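Local atomic coordinates of p800 reaction center core protein (Heliobacterium modesticaldum, PDB entry 5V8K), a protein that forms the core of a homodimeric photosynthetic reaction center, holding bacteriochlorophyll g and related pigments and binding a [4Fe-4S] cluster. Residues A63-Q67 / L68-A72; Q51-W55 / A56-M60. One frame throughout, in Å; residues are numbered along the deposited sequence.

Contact 1 of 2, residues A63-Q67 / L68-A72; sequences ARLYQ and LGLDA. With GBF (Bacteriochlorophyll g), chain J.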
loop_
_atom_site.group_PDB
_atom_site.type_symbol
_atom_site.label_atom_id
_atom_site.label_comp_id
_atom_site.label_asym_id
_atom_site.label_seq_id
_atom_site.Cartn_x
_atom_site.Cartn_y
_atom_site.Cartn_z
ATOM N N ALA A 63 1.031 35.194 -6.130
ATOM C CA ALA A 63 2.422 35.562 -5.894
ATOM C C ALA A 63 3.043 36.163 -7.149
ATOM O O ALA A 63 3.859 37.083 -7.047
ATOM C CB ALA A 63 3.253 34.352 -5.425
ATOM N N ARG A 64 2.642 35.694 -8.335
ATOM C CA ARG A 64 3.113 36.325 -9.562
ATOM C C ARG A 64 2.592 37.751 -9.696
ATOM O O ARG A 64 3.345 38.660 -10.081
ATOM C CB ARG A 64 2.727 35.486 -10.775
ATOM C CG ARG A 64 3.576 34.176 -10.887
ATOM C CD ARG A 64 4.841 34.424 -11.732
ATOM N NE ARG A 64 4.519 34.214 -13.124
ATOM C CZ ARG A 64 4.819 35.006 -14.148
ATOM N NH1 ARG A 64 4.457 34.611 -15.356
ATOM N NH2 ARG A 64 5.433 36.173 -14.002
ATOM N N LEU A 65 1.304 37.982 -9.387
ATOM C CA LEU A 65 0.775 39.344 -9.476
ATOM C C LEU A 65 1.608 40.270 -8.616
ATOM O O LEU A 65 1.949 41.391 -9.022
ATOM C CB LEU A 65 -0.681 39.415 -9.015
ATOM C CG LEU A 65 -1.778 38.734 -9.823
ATOM C CD1 LEU A 65 -3.115 39.075 -9.220
ATOM C CD2 LEU A 65 -1.721 39.182 -11.230
ATOM N N TYR A 66 1.905 39.811 -7.401
ATOM C CA TYR A 66 2.745 40.542 -6.469
ATOM C C TYR A 66 4.091 40.896 -7.084
ATOM O O TYR A 66 4.532 42.046 -7.022
ATOM C CB TYR A 66 2.916 39.694 -5.216
ATOM C CG TYR A 66 3.908 40.248 -4.251
ATOM C CD1 TYR A 66 3.614 41.379 -3.509
ATOM C CD2 TYR A 66 5.149 39.641 -4.082
ATOM C CE1 TYR A 66 4.538 41.899 -2.607
ATOM C CE2 TYR A 66 6.070 40.149 -3.196
ATOM C CZ TYR A 66 5.751 41.267 -2.468
ATOM O OH TYR A 66 6.654 41.777 -1.598
ATOM N N GLN A 67 4.764 39.909 -7.671
ATOM C CA GLN A 67 6.070 40.147 -8.273
ATOM C C GLN A 67 5.975 41.126 -9.440
ATOM O O GLN A 67 6.934 41.843 -9.726
ATOM C CB GLN A 67 6.669 38.816 -8.737
ATOM C CG GLN A 67 8.096 38.922 -9.314
ATOM C CD GLN A 67 8.546 37.637 -9.995
ATOM O OE1 GLN A 67 7.740 36.885 -10.549
ATOM N NE2 GLN A 67 9.842 37.377 -9.943
ATOM N N LEU A 68 4.840 41.170 -10.133
ATOM C CA LEU A 68 4.684 42.118 -11.231
ATOM C C LEU A 68 4.449 43.549 -10.759
ATOM O O LEU A 68 4.394 44.461 -11.593
ATOM C CB LEU A 68 3.541 41.692 -12.135
ATOM C CG LEU A 68 3.792 40.329 -12.792
ATOM C CD1 LEU A 68 2.489 39.684 -13.131
ATOM C CD2 LEU A 68 4.653 40.498 -14.028
ATOM N N GLY A 69 4.370 43.777 -9.460
ATOM C CA GLY A 69 4.071 45.110 -8.963
ATOM C C GLY A 69 2.610 45.500 -9.008
ATOM O O GLY A 69 2.298 46.685 -8.849
ATOM N N LEU A 70 1.712 44.546 -9.180
ATOM C CA LEU A 70 0.288 44.807 -9.221
ATOM C C LEU A 70 -0.324 44.617 -7.835
ATOM O O LEU A 70 0.283 44.049 -6.935
ATOM C CB LEU A 70 -0.368 43.881 -10.255
ATOM C CG LEU A 70 0.200 44.037 -11.676
ATOM C CD1 LEU A 70 -0.421 43.053 -12.671
ATOM C CD2 LEU A 70 0.041 45.479 -12.189
ATOM N N ASP A 71 -1.547 45.113 -7.666
ATOM C CA ASP A 71 -2.309 44.893 -6.445
ATOM C C ASP A 71 -2.654 43.419 -6.373
ATOM O O ASP A 71 -3.478 42.938 -7.152
ATOM C CB ASP A 71 -3.570 45.766 -6.461
ATOM C CG ASP A 71 -4.394 45.676 -5.175
ATOM O OD1 ASP A 71 -4.195 44.744 -4.390
ATOM O OD2 ASP A 71 -5.276 46.521 -4.953
ATOM N N ALA A 72 -1.998 42.685 -5.472
ATOM C CA ALA A 72 -2.210 41.244 -5.368
ATOM C C ALA A 72 -3.206 40.887 -4.282
ATOM O O ALA A 72 -3.189 39.761 -3.794
ATOM C CB ALA A 72 -0.892 40.521 -5.133
HETATM MG MG GBF J . -0.386 36.390 -20.117
HETATM C CHA GBF J . 0.821 35.728 -16.891
HETATM C CHB GBF J . 0.288 39.617 -19.659
HETATM C CHC GBF J . -1.166 36.744 -23.438
HETATM C CHD GBF J . -0.489 32.827 -20.588
HETATM N NA GBF J . 0.217 37.459 -18.571
HETATM C C1A GBF J . 0.667 37.152 -17.348
HETATM C C2A GBF J . 1.341 38.235 -16.553
HETATM C C3A GBF J . 0.785 39.444 -17.289
HETATM C C4A GBF J . 0.412 38.794 -18.597
HETATM C CMA GBF J . -0.454 40.079 -16.623
HETATM C CAA GBF J . 2.872 38.281 -16.465
HETATM C CBA GBF J . 3.550 38.200 -17.818
HETATM C CGA GBF J . 3.565 36.810 -18.383
HETATM O O1A GBF J . 3.962 35.851 -17.736
HETATM O O2A GBF J . 3.575 36.719 -19.816
HETATM N NB GBF J . -0.345 37.975 -21.396
HETATM C C1B GBF J . -0.113 39.250 -21.032
HETATM C C2B GBF J . -0.172 40.060 -22.152
HETATM C C3B GBF J . -0.589 39.258 -23.203
HETATM C C4B GBF J . -0.757 37.953 -22.668
HETATM C CMB GBF J . 0.142 41.534 -22.213
HETATM C CAB GBF J . -0.758 39.835 -24.558
HETATM C CBB GBF J . -1.259 39.294 -25.634
HETATM N NC GBF J . -0.716 35.076 -21.654
HETATM C C1C GBF J . -1.084 35.381 -22.894
HETATM C C2C GBF J . -1.475 34.413 -23.951
HETATM C C3C GBF J . -1.211 33.333 -22.990
HETATM C C4C GBF J . -0.786 33.729 -21.721
HETATM C CMC GBF J . -2.952 34.592 -24.305
HETATM C CAC GBF J . -1.394 31.890 -23.318
HETATM C CBC GBF J . -1.835 31.395 -24.684
HETATM N ND GBF J . 0.021 34.679 -19.130
HETATM C C1D GBF J . -0.031 33.362 -19.294
HETATM C C2D GBF J . 0.391 32.343 -18.115
HETATM C C3D GBF J . 0.683 33.440 -17.303
HETATM C C4D GBF J . 0.486 34.744 -17.832
HETATM C CMD GBF J . 0.476 30.861 -17.950
HETATM C CAD GBF J . 1.158 33.626 -15.910
HETATM O OBD GBF J . 1.532 32.837 -14.992
HETATM C CBD GBF J . 1.155 35.101 -15.587
HETATM C CGD GBF J . 0.254 35.427 -14.444
HETATM O O1D GBF J . -0.908 35.078 -14.312
HETATM O O2D GBF J . 0.774 36.212 -13.386
HETATM C CED GBF J . -0.166 36.312 -12.322
HETATM C C1 GBF J . 3.274 35.483 -20.433
HETATM C C2 GBF J . 2.678 35.713 -21.808
HETATM C C3 GBF J . 3.423 36.142 -22.825
HETATM C C4 GBF J . 4.867 36.397 -22.576
HETATM C C5 GBF J . 2.801 36.386 -24.186
HETATM C C6 GBF J . 3.054 37.817 -24.662
HETATM C C7 GBF J . 2.338 38.075 -25.978
HETATM C C8 GBF J . 2.907 38.742 -27.001
HETATM C C9 GBF J . 2.151 38.966 -28.294
HETATM C C10 GBF J . 4.308 39.266 -26.917
HETATM O O HOH W 1 2.905 44.034 -5.918
#
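Between A63-Q67 and L68-A72 the helix runs out: L68 N bonds R64 O at 2.9 Å, and G69 turns to positive phi (79°). Two bonds then fold the chain back into the last turn. L70 N donates to L65 O at 3.2 Å, and G69 N meets Y66 O from above its carbonyl plane. A water donates to both Y66 O and L70 O, bridging the turn. The apolar side chains follow the same fold. L65 CD2 lies 4.3 Å from L70 CD1, and the CB of A72 packs against the CB atoms of L65 and Y66.

R64 faces the pigment. Its chain bends at chi2 (-90°) and chi3 (-87°), which brings the guanidinium across the ester groups of a bacteriochlorophyll g. R64 NH1 donates to the pigment's O1A at 2.7 Å, while the pigment's O2D stands 4.2 Å above the R64 guanidinium plane, over its centre. NE and NH2 bond oxygens of other bacteriochlorophyll g molecules, so all three nitrogens are used and the group is held against rotation. L65 CD2 reaches the ester methyl CED at 3.4 Å, and L68 CD1 reaches CAA at 3.6 Å. Q67 NE2 bonds Q229 O. The backbone pattern is a Schellman motif, closed by its usual apolar pair, here L65 and L70, at a helix end that lines bacteriochlorophyll pockets.

Contact 2 of 2, residues Q51-W55 / A56-M60; sequences QGVLW and APATM. With GBF (Bacteriochlorophyll g), chain B.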
loop_
_atom_site.group_PDB
_atom_site.type_symbol
_atom_site.label_atom_id
_atom_site.label_comp_id
_atom_site.label_asym_id
_atom_site.label_seq_id
_atom_site.Cartn_x
_atom_site.Cartn_y
_atom_site.Cartn_z
ATOM N N GLN A 51 -10.269 36.127 4.090
ATOM C CA GLN A 51 -9.271 35.075 4.164
ATOM C C GLN A 51 -8.133 35.239 3.168
ATOM O O GLN A 51 -7.116 34.556 3.302
ATOM C CB GLN A 51 -9.931 33.710 3.949
ATOM C CG GLN A 51 -10.913 33.248 5.020
ATOM C CD GLN A 51 -11.310 31.820 4.749
ATOM O OE1 GLN A 51 -12.313 31.562 4.082
ATOM N NE2 GLN A 51 -10.460 30.865 5.195
ATOM N N GLY A 52 -8.270 36.120 2.193
ATOM C CA GLY A 52 -7.253 36.308 1.181
ATOM C C GLY A 52 -7.268 35.128 0.212
ATOM O O GLY A 52 -8.287 34.458 0.026
ATOM N N VAL A 53 -6.129 34.891 -0.423
ATOM C CA VAL A 53 -5.920 33.727 -1.272
ATOM C C VAL A 53 -5.204 32.676 -0.434
ATOM O O VAL A 53 -4.061 32.875 -0.024
ATOM C CB VAL A 53 -5.114 34.079 -2.524
ATOM C CG1 VAL A 53 -5.096 32.869 -3.458
ATOM C CG2 VAL A 53 -5.712 35.345 -3.232
ATOM N N LEU A 54 -5.885 31.577 -0.139
ATOM C CA LEU A 54 -5.365 30.528 0.732
ATOM C C LEU A 54 -5.076 29.210 0.041
ATOM O O LEU A 54 -4.313 28.408 0.579
ATOM C CB LEU A 54 -6.359 30.276 1.876
ATOM C CG LEU A 54 -5.972 29.384 3.045
ATOM C CD1 LEU A 54 -4.693 29.832 3.749
ATOM C CD2 LEU A 54 -7.202 29.392 3.993
ATOM N N TRP A 55 -5.634 28.962 -1.135
ATOM C CA TRP A 55 -5.671 27.615 -1.671
ATOM C C TRP A 55 -4.670 27.490 -2.796
ATOM O O TRP A 55 -4.264 28.467 -3.412
ATOM C CB TRP A 55 -7.068 27.260 -2.155
ATOM C CG TRP A 55 -8.075 27.140 -1.043
ATOM C CD1 TRP A 55 -7.827 26.979 0.259
ATOM C CD2 TRP A 55 -9.499 27.186 -1.172
ATOM N NE1 TRP A 55 -9.018 26.930 0.990
ATOM C CE2 TRP A 55 -10.052 27.029 0.117
ATOM C CE3 TRP A 55 -10.362 27.356 -2.251
ATOM C CZ2 TRP A 55 -11.404 27.034 0.348
ATOM C CZ3 TRP A 55 -11.737 27.368 -2.011
ATOM C CH2 TRP A 55 -12.237 27.223 -0.728
ATOM N N ALA A 56 -4.208 26.278 -2.986
ATOM C CA ALA A 56 -3.253 25.969 -4.020
ATOM C C ALA A 56 -4.027 25.800 -5.298
ATOM O O ALA A 56 -5.135 25.264 -5.251
ATOM C CB ALA A 56 -2.435 24.720 -3.683
ATOM N N PRO A 57 -3.292 25.842 -6.393
ATOM C CA PRO A 57 -2.563 26.722 -7.293
ATOM C C PRO A 57 -2.809 28.234 -7.161
ATOM O O PRO A 57 -1.875 28.931 -7.562
ATOM C CB PRO A 57 -2.949 26.189 -8.698
ATOM C CG PRO A 57 -3.959 25.228 -8.508
ATOM C CD PRO A 57 -4.436 25.309 -7.152
ATOM N N ALA A 58 -3.936 28.738 -6.638
ATOM C CA ALA A 58 -4.195 30.178 -6.743
ATOM C C ALA A 58 -3.100 31.003 -6.079
ATOM O O ALA A 58 -2.719 32.065 -6.581
ATOM C CB ALA A 58 -5.562 30.508 -6.135
ATOM N N THR A 59 -2.582 30.528 -4.947
ATOM C CA THR A 59 -1.539 31.249 -4.223
ATOM C C THR A 59 -0.332 31.546 -5.099
ATOM O O THR A 59 0.283 32.616 -4.981
ATOM C CB THR A 59 -1.079 30.446 -3.000
ATOM O OG1 THR A 59 -0.823 29.082 -3.394
ATOM C CG2 THR A 59 -2.117 30.520 -1.927
ATOM N N MET A 60 0.057 30.596 -5.950
ATOM C CA MET A 60 1.261 30.808 -6.750
ATOM C C MET A 60 1.025 31.886 -7.796
ATOM O O MET A 60 1.918 32.684 -8.094
ATOM C CB MET A 60 1.732 29.498 -7.419
ATOM C CG MET A 60 2.477 28.586 -6.478
ATOM S SD MET A 60 3.109 27.151 -7.324
ATOM C CE MET A 60 1.622 26.123 -7.398
HETATM MG MG GBF B . -10.074 19.099 -1.619
HETATM C CHA GBF B . -7.723 21.730 -2.052
HETATM C CHB GBF B . -12.420 21.358 -1.471
HETATM C CHC GBF B . -12.266 16.464 -2.053
HETATM C CHD GBF B . -7.401 16.871 -2.424
HETATM N NA GBF B . -10.069 21.089 -1.713
HETATM C C1A GBF B . -9.144 22.063 -1.861
HETATM C C2A GBF B . -9.563 23.539 -1.860
HETATM C C3A GBF B . -10.925 23.300 -1.253
HETATM C C4A GBF B . -11.160 21.823 -1.502
HETATM C CMA GBF B . -10.849 23.488 0.250
HETATM C CAA GBF B . -9.530 24.198 -3.235
HETATM C CBA GBF B . -10.327 23.437 -4.289
HETATM C CGA GBF B . -9.453 22.423 -5.003
HETATM O O1A GBF B . -8.251 22.585 -5.161
HETATM O O2A GBF B . -10.002 21.221 -5.511
HETATM N NB GBF B . -12.100 18.981 -1.789
HETATM C C1B GBF B . -12.946 19.996 -1.625
HETATM C C2B GBF B . -14.258 19.539 -1.715
HETATM C C3B GBF B . -14.175 18.168 -1.922
HETATM C C4B GBF B . -12.810 17.849 -1.895
HETATM C CMB GBF B . -15.512 20.409 -1.684
HETATM C CAB GBF B . -15.268 17.185 -2.052
HETATM C CBB GBF B . -16.526 17.409 -2.290
HETATM N NC GBF B . -9.845 17.106 -2.077
HETATM C C1C GBF B . -10.822 16.210 -2.209
HETATM C C2C GBF B . -10.603 14.771 -2.560
HETATM C C3C GBF B . -9.154 15.054 -2.659
HETATM C C4C GBF B . -8.764 16.349 -2.365
HETATM C CMC GBF B . -10.927 13.936 -1.329
HETATM C CAC GBF B . -8.179 14.021 -3.072
HETATM C CBC GBF B . -8.618 12.617 -3.434
HETATM N ND GBF B . -8.165 19.162 -2.194
HETATM C C1D GBF B . -7.156 18.312 -2.351
HETATM C C2D GBF B . -5.645 18.798 -2.478
HETATM C C3D GBF B . -6.071 20.113 -2.329
HETATM C C4D GBF B . -7.465 20.351 -2.164
HETATM C CMD GBF B . -4.349 18.118 -2.660
HETATM C CAD GBF B . -5.416 21.433 -2.297
HETATM O OBD GBF B . -4.191 21.795 -2.375
HETATM C CBD GBF B . -6.489 22.501 -2.269
HETATM C CGD GBF B . -6.248 23.405 -1.112
HETATM O O1D GBF B . -5.689 24.473 -1.234
HETATM O O2D GBF B . -6.650 22.945 0.193
HETATM C CED GBF B . -6.242 23.588 1.385
HETATM C C1 GBF B . -9.195 20.538 -6.511
HETATM C C2 GBF B . -9.460 21.130 -7.906
HETATM C C3 GBF B . -8.509 21.611 -8.745
HETATM C C4 GBF B . -7.071 21.594 -8.311
HETATM C C5 GBF B . -8.959 22.164 -10.089
HETATM C C6 GBF B . -8.069 23.295 -10.600
HETATM C C7 GBF B . -8.407 23.670 -12.024
HETATM C C8 GBF B . -7.516 24.427 -12.717
HETATM C C9 GBF B . -6.254 24.889 -12.030
HETATM C C10 GBF B . -7.722 24.883 -14.158
HETATM C C11 GBF B . -8.830 24.121 -14.863
HETATM C C12 GBF B . -8.702 24.221 -16.374
HETATM C C13 GBF B . -9.440 25.047 -17.131
HETATM C C14 GBF B . -10.444 25.957 -16.504
HETATM C C15 GBF B . -9.257 25.059 -18.632
#
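W55 O takes the backbone N of T59 at 3.1 Å, nearly in line with the W55 C=O. The hydroxyl OG1 of T59 also comes near this oxygen, but that bond is weak and not settled. The methyl CG2 of T59 is 3.3 Å from the same W55 O. This is the start of helix 58-67, with P57 at the N-cap position. The bond from T59 back to W55 ties the loop onto the first turn.

The next peptide N looks to a pigment. A56 N donates to the carbonyl oxygen O1D of the methyl ester of a bacteriochlorophyll g at 2.9 Å, and the bond is fairly straight (161°). W55 covers the same pigment. Its CG is anti to its own carbonyl carbon (chi1 -68°). The rim of the macrocycle, at the reduced ring bearing CAA and CMA, points at one face of the indole, and the two planes are nearly perpendicular. The pigment's C2A is 3.7 Å above the W55 indole plane, offset toward the rim. The pigment's CAA approaches W55 CE3 at 3.4 Å, and its methyl CMA sits near W55 CE2 and CZ2. With an alanine here the indole is lost, which would probably uncover that part of the pigment and take away the ring that W46 meets edge-to-face.

A56 also packs on W595 and M599 of helix 575-599, and T59 on L259 and Q262 of helix 258-291. On the loop side V53 points into the turn. V53 CG1, anti to the backbone N (chi1 -172°), rests 3.6 Å from A58 CB.

In the fold
Contacts 1 and 2 mark the two ends of one short helix, 58-67. Contact 2 lies at its start and contact 1 at its finish, with their centres about 13 Å apart. Two residues separate the segments in sequence, between M60 and A63, and the contacts have no other touch. The bacteriochlorophyll g at each contact is a different one: the magnesium MG of GBF (chain B) at contact 2 is 27.1 Å from the magnesium MG of GBF (chain J) at contact 1. The two ends are still linked through pigment, because M60 and R64 share the pocket of another bacteriochlorophyll g. Both contact centres sit more than 20 Å from the centre of the chain.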